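Local coordinates for oligopeptide-binding protein oppA (PDB 3DRF) that captures oligopeptides as the substrate-binding receptor of an ABC transporter, which then carries them into the lactococcal cell, at residues A[511-515]-A[516-520]; A[177-180]-A[181-184]. One frame throughout, in Å; residues are numbered along the deposited sequence. Where two conformers were deposited one is given.

Contact 1. Residues A[511-515]-A[516-520]; sequences AKSEN and PTYRK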
loop_
_atom_site.group_PDB
_atom_site.type_symbol
_atom_site.label_atom_id
_atom_site.label_comp_id
_atom_site.label_asym_id
_atom_site.label_seq_id
_atom_site.Cartn_x
_atom_site.Cartn_y
_atom_site.Cartn_z
ATOM N N ALA A 511 21.224 13.332 -0.003
ATOM C CA ALA A 511 22.638 12.917 0.107
ATOM C C ALA A 511 23.140 13.038 1.555
ATOM O O ALA A 511 23.858 12.228 1.971
ATOM C CB ALA A 511 23.532 13.766 -0.876
ATOM N N LYS A 512 22.621 14.033 2.299
ATOM C CA LYS A 512 23.007 14.155 3.721
ATOM C C LYS A 512 22.534 12.950 4.545
ATOM O O LYS A 512 23.162 12.569 5.459
ATOM C CB LYS A 512 22.442 15.461 4.321
ATOM C CG LYS A 512 23.128 16.723 3.740
ATOM C CD LYS A 512 22.437 18.055 4.261
ATOM C CE LYS A 512 22.940 19.263 3.489
ATOM N NZ LYS A 512 22.478 20.547 4.077
ATOM N N SER A 513 21.399 12.365 4.146
ATOM C CA SER A 513 20.829 11.176 4.795
ATOM C C SER A 513 21.587 9.850 4.495
ATOM O O SER A 513 21.194 8.861 4.944
ATOM C CB SER A 513 19.322 11.044 4.464
ATOM O OG SER A 513 18.627 11.897 5.396
ATOM N N GLU A 514 22.680 9.949 3.744
ATOM C CA GLU A 514 23.628 8.848 3.672
ATOM C C GLU A 514 24.422 8.657 4.979
ATOM O O GLU A 514 25.109 7.660 5.115
ATOM C CB GLU A 514 24.553 9.030 2.464
ATOM C CG GLU A 514 23.777 9.072 1.140
ATOM C CD GLU A 514 24.560 8.511 -0.028
ATOM O OE1 GLU A 514 24.548 7.275 -0.203
ATOM O OE2 GLU A 514 25.157 9.309 -0.782
ATOM N N ASN A 515 24.357 9.634 5.887
ATOM C CA ASN A 515 24.761 9.464 7.310
ATOM C C ASN A 515 23.456 9.070 8.084
ATOM O O ASN A 515 22.573 9.888 8.203
ATOM C CB ASN A 515 25.371 10.752 7.852
ATOM C CG ASN A 515 25.726 10.649 9.327
ATOM O OD1 ASN A 515 25.320 9.765 10.003
ATOM N ND2 ASN A 515 26.516 11.613 9.799
ATOM N N PRO A 516 23.396 7.828 8.566
ATOM C CA PRO A 516 22.177 7.393 9.255
ATOM C C PRO A 516 21.764 8.252 10.480
ATOM O O PRO A 516 20.621 8.303 10.783
ATOM C CB PRO A 516 22.436 5.936 9.642
ATOM C CG PRO A 516 23.772 5.648 9.309
ATOM C CD PRO A 516 24.400 6.747 8.518
ATOM N N THR A 517 22.727 8.872 11.145
ATOM C CA THR A 517 22.423 9.817 12.226
ATOM C C THR A 517 21.523 10.960 11.693
ATOM O O THR A 517 20.569 11.319 12.302
ATOM C CB THR A 517 23.705 10.447 12.775
ATOM O OG1 THR A 517 24.627 9.385 13.082
ATOM C CG2 THR A 517 23.375 11.286 14.028
ATOM N N TYR A 518 21.919 11.508 10.552
ATOM C CA TYR A 518 21.178 12.596 9.895
ATOM C C TYR A 518 19.787 12.090 9.421
ATOM O O TYR A 518 18.846 12.715 9.646
ATOM C CB TYR A 518 22.064 13.139 8.740
ATOM C CG TYR A 518 21.414 14.346 8.057
ATOM C CD1 TYR A 518 21.860 15.636 8.327
ATOM C CD2 TYR A 518 20.325 14.194 7.164
ATOM C CE1 TYR A 518 21.264 16.725 7.713
ATOM C CE2 TYR A 518 19.742 15.308 6.570
ATOM C CZ TYR A 518 20.199 16.548 6.853
ATOM O OH TYR A 518 19.683 17.710 6.310
ATOM N N ARG A 519 19.747 10.895 8.845
ATOM C CA ARG A 519 18.477 10.336 8.386
ATOM C C ARG A 519 17.537 10.030 9.542
ATOM O O ARG A 519 16.393 10.317 9.419
ATOM C CB ARG A 519 18.751 9.108 7.513
ATOM C CG ARG A 519 17.519 8.824 6.661
ATOM C CD ARG A 519 17.792 7.611 5.720
ATOM N NE ARG A 519 16.681 7.533 4.711
ATOM C CZ ARG A 519 16.075 6.421 4.328
ATOM N NH1 ARG A 519 16.438 5.252 4.775
ATOM N NH2 ARG A 519 15.106 6.531 3.446
ATOM N N LYS A 520 18.054 9.558 10.664
ATOM C CA LYS A 520 17.194 9.364 11.836
ATOM C C LYS A 520 16.550 10.675 12.308
ATOM O O LYS A 520 15.393 10.708 12.540
ATOM C CB LYS A 520 18.015 8.745 12.985
ATOM C CG LYS A 520 17.161 8.335 14.214
ATOM C CD LYS A 520 18.127 7.822 15.345
ATOM C CE LYS A 520 17.373 7.262 16.604
ATOM N NZ LYS A 520 17.084 5.860 16.383
#
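The aromatic ring of Tyr-518 takes Lys-512 on one face and Ser-513 at its edge. Lys-512 CB sits over the middle of the ring, 3.5 Å from the centroid and 13° off the normal, a CH-pi contact of good geometry. Beyond it the extended lysine chain passes over the phenol end, Lys-512 CD coming 3.4 Å from Tyr-518 OH, and its amine runs on away from the helix. Ser-513 OG lies in the ring plane, 3.4 Å from Tyr-518 CD2. The ring reaches both residues because Tyr-518 CG stands anti to its own backbone N (chi1 -176°), which throws it back over the preceding turn. Both hydroxyls are engaged by Asp-507, Ser-513 OG with its backbone oxygen and Tyr-518 OH with its carboxylate. On the flank of the turn Ser-513 CB packs 3.6 Å from Arg-519 CG, while Arg-519 NE donates to the backbone oxygen of Ile-508, and its NH2 and NH1 form salt bridges with Asp-509 and Glu-478.

Asn-515 closes the helix start with its side chain. Its OD1 accepts from Thr-517 N at 3.0 Å, the donor standing 39° out of the amide plane and the N-H bent. The backbone bond from Arg-519 N to Asn-515 O, 3.1 Å, begins the regular ladder. An Asn N-cap followed by proline is a classic alpha-helix opening, here of helix 516-533 after a short 3-10 turn.

Contact 2. Residues A[177-180]-A[181-184]; sequences EMKP and GMTQ
Met-182 and Met-178 meet with their side chains at about a right angle, the methyl end of one set against the sulfur of the other: Met-178 CE lies 3.8 Å from Met-182 SD. Their shapes differ sharply. Met-182 is drawn out straight beyond CG and runs back along the chain it follows, whereas Met-178 is folded at both chi2 and chi3, a double bend that curls its thioether round and puts its methyl beside Met-182 SD. The two also share a neighbour in the fold, since both touch Leu-91 of strand 87-92, and Met-182 rests on Phe-175 as well.

Lys-179 meets the same methionine at a slant. Its CG is 3.9 Å from Met-182 CE, so the aliphatic root of the lysine does the touching while the amine end leads away past Asn-142 and Tyr-189. Met-182 CE also comes 3.7 Å from Glu-177 O, a carbonyl that accepts a hydrogen bond from Asn-142.

Behind these side chains stands a reverse turn over residues 179-182, with Pro-180 and Gly-181 at its two corners. Their backbone angles, both helical in sign, fit a type I turn, and it is closed by Met-182 N donating to Lys-179 O at 3.1 Å with a nearly straight N-H (165°). The donor nevertheless stands 47° above the carbonyl plane. The turn lies in the loop that follows strand 170-174 of the four-stranded antiparallel sheet.

By reversing the chain, it brings the thioether of Met-182 within reach of the amide of Lys-179, whose N makes a weak hydrogen bond to Met-182 SD at 3.4 Å. One further turn of similar size follows, with Gln-184 N bonded to Gly-181 O; beyond it, Gln-184 NE2 reaches the backbone oxygen of Ser-477.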
loop_
_atom_site.group_PDB
_atom_site.type_symbol
_atom_site.label_atom_id
_atom_site.label_comp_id
_atom_site.label_asym_id
_atom_site.label_seq_id
_atom_site.Cartn_x
_atom_site.Cartn_y
_atom_site.Cartn_z
ATOM N N GLU A 177 20.540 11.625 -8.550
ATOM C CA GLU A 177 21.287 11.326 -7.350
ATOM C C GLU A 177 20.900 9.943 -6.828
ATOM O O GLU A 177 19.805 9.434 -7.008
ATOM C CB GLU A 177 21.002 12.348 -6.187
ATOM C CG GLU A 177 21.255 13.846 -6.522
ATOM C CD GLU A 177 22.723 14.155 -6.800
ATOM O OE1 GLU A 177 23.587 13.364 -6.529
ATOM O OE2 GLU A 177 22.949 15.238 -7.298
ATOM N N MET A 178 21.845 9.386 -6.102
ATOM C CA MET A 178 21.574 8.200 -5.293
ATOM C C MET A 178 20.712 8.598 -4.102
ATOM O O MET A 178 20.707 9.729 -3.692
ATOM C CB MET A 178 22.881 7.584 -4.793
ATOM C CG MET A 178 23.855 7.214 -5.896
ATOM S SD MET A 178 23.177 6.091 -7.203
ATOM C CE MET A 178 23.242 4.427 -6.437
ATOM N N LYS A 179 19.977 7.623 -3.607
ATOM C CA LYS A 179 19.145 7.792 -2.418
ATOM C C LYS A 179 19.512 6.695 -1.407
ATOM O O LYS A 179 19.800 5.607 -1.806
ATOM C CB LYS A 179 17.654 7.728 -2.832
ATOM C CG LYS A 179 17.246 8.679 -4.042
ATOM C CD LYS A 179 17.181 10.132 -3.574
ATOM C CE LYS A 179 16.985 11.031 -4.801
ATOM N NZ LYS A 179 16.903 12.432 -4.329
ATOM N N PRO A 180 19.502 7.017 -0.120
ATOM C CA PRO A 180 20.031 6.077 0.898
ATOM C C PRO A 180 19.239 4.755 0.969
ATOM O O PRO A 180 19.769 3.737 1.272
ATOM C CB PRO A 180 19.939 6.906 2.216
ATOM C CG PRO A 180 18.948 7.991 1.926
ATOM C CD PRO A 180 19.151 8.330 0.479
ATOM N N GLY A 181 17.979 4.792 0.606
ATOM C CA GLY A 181 17.176 3.571 0.586
ATOM C C GLY A 181 17.384 2.590 -0.592
ATOM O O GLY A 181 16.771 1.560 -0.610
ATOM N N MET A 182 18.200 2.966 -1.574
ATOM C CA MET A 182 18.381 2.164 -2.805
ATOM C C MET A 182 18.946 0.759 -2.601
ATOM O O MET A 182 18.849 -0.043 -3.448
ATOM C CB MET A 182 19.231 2.932 -3.816
ATOM C CG MET A 182 18.412 4.013 -4.557
ATOM S SD MET A 182 19.590 4.894 -5.634
ATOM C CE MET A 182 18.465 5.987 -6.579
ATOM N N THR A 183 19.545 0.552 -1.442
ATOM C CA THR A 183 20.043 -0.782 -1.059
ATOM C C THR A 183 18.916 -1.750 -0.608
ATOM O O THR A 183 19.176 -2.908 -0.453
ATOM C CB THR A 183 21.066 -0.676 0.083
ATOM O OG1 THR A 183 20.453 0.060 1.133
ATOM C CG2 THR A 183 22.366 0.027 -0.390
ATOM N N GLN A 184 17.688 -1.255 -0.517
ATOM C CA GLN A 184 16.605 -1.985 0.116
ATOM C C GLN A 184 15.402 -2.073 -0.829
ATOM O O GLN A 184 15.016 -1.083 -1.469
ATOM C CB GLN A 184 16.229 -1.255 1.413
ATOM C CG GLN A 184 15.311 -2.013 2.374
ATOM C CD GLN A 184 15.407 -1.521 3.818
ATOM O OE1 GLN A 184 16.495 -1.150 4.276
ATOM N NE2 GLN A 184 14.280 -1.579 4.563
#

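Contact 2 comes first along the chain, in the loop between strand 170-174 and helix 197-200; contact 1 follows more than three hundred residues later, where the chain enters helix 516-533. In space their centres are only 11 Å apart, both on the same side of the chain's centre, and they touch. Pro-180, a corner of the turn in contact 2, packs through CB against Ser-513 O and through CG against Arg-519 NE, both at 3.6 Å. A loop leaving the four-stranded antiparallel sheet is thus brought against a helix start from a distant part of the sequence, in a receptor captured closed around its peptide.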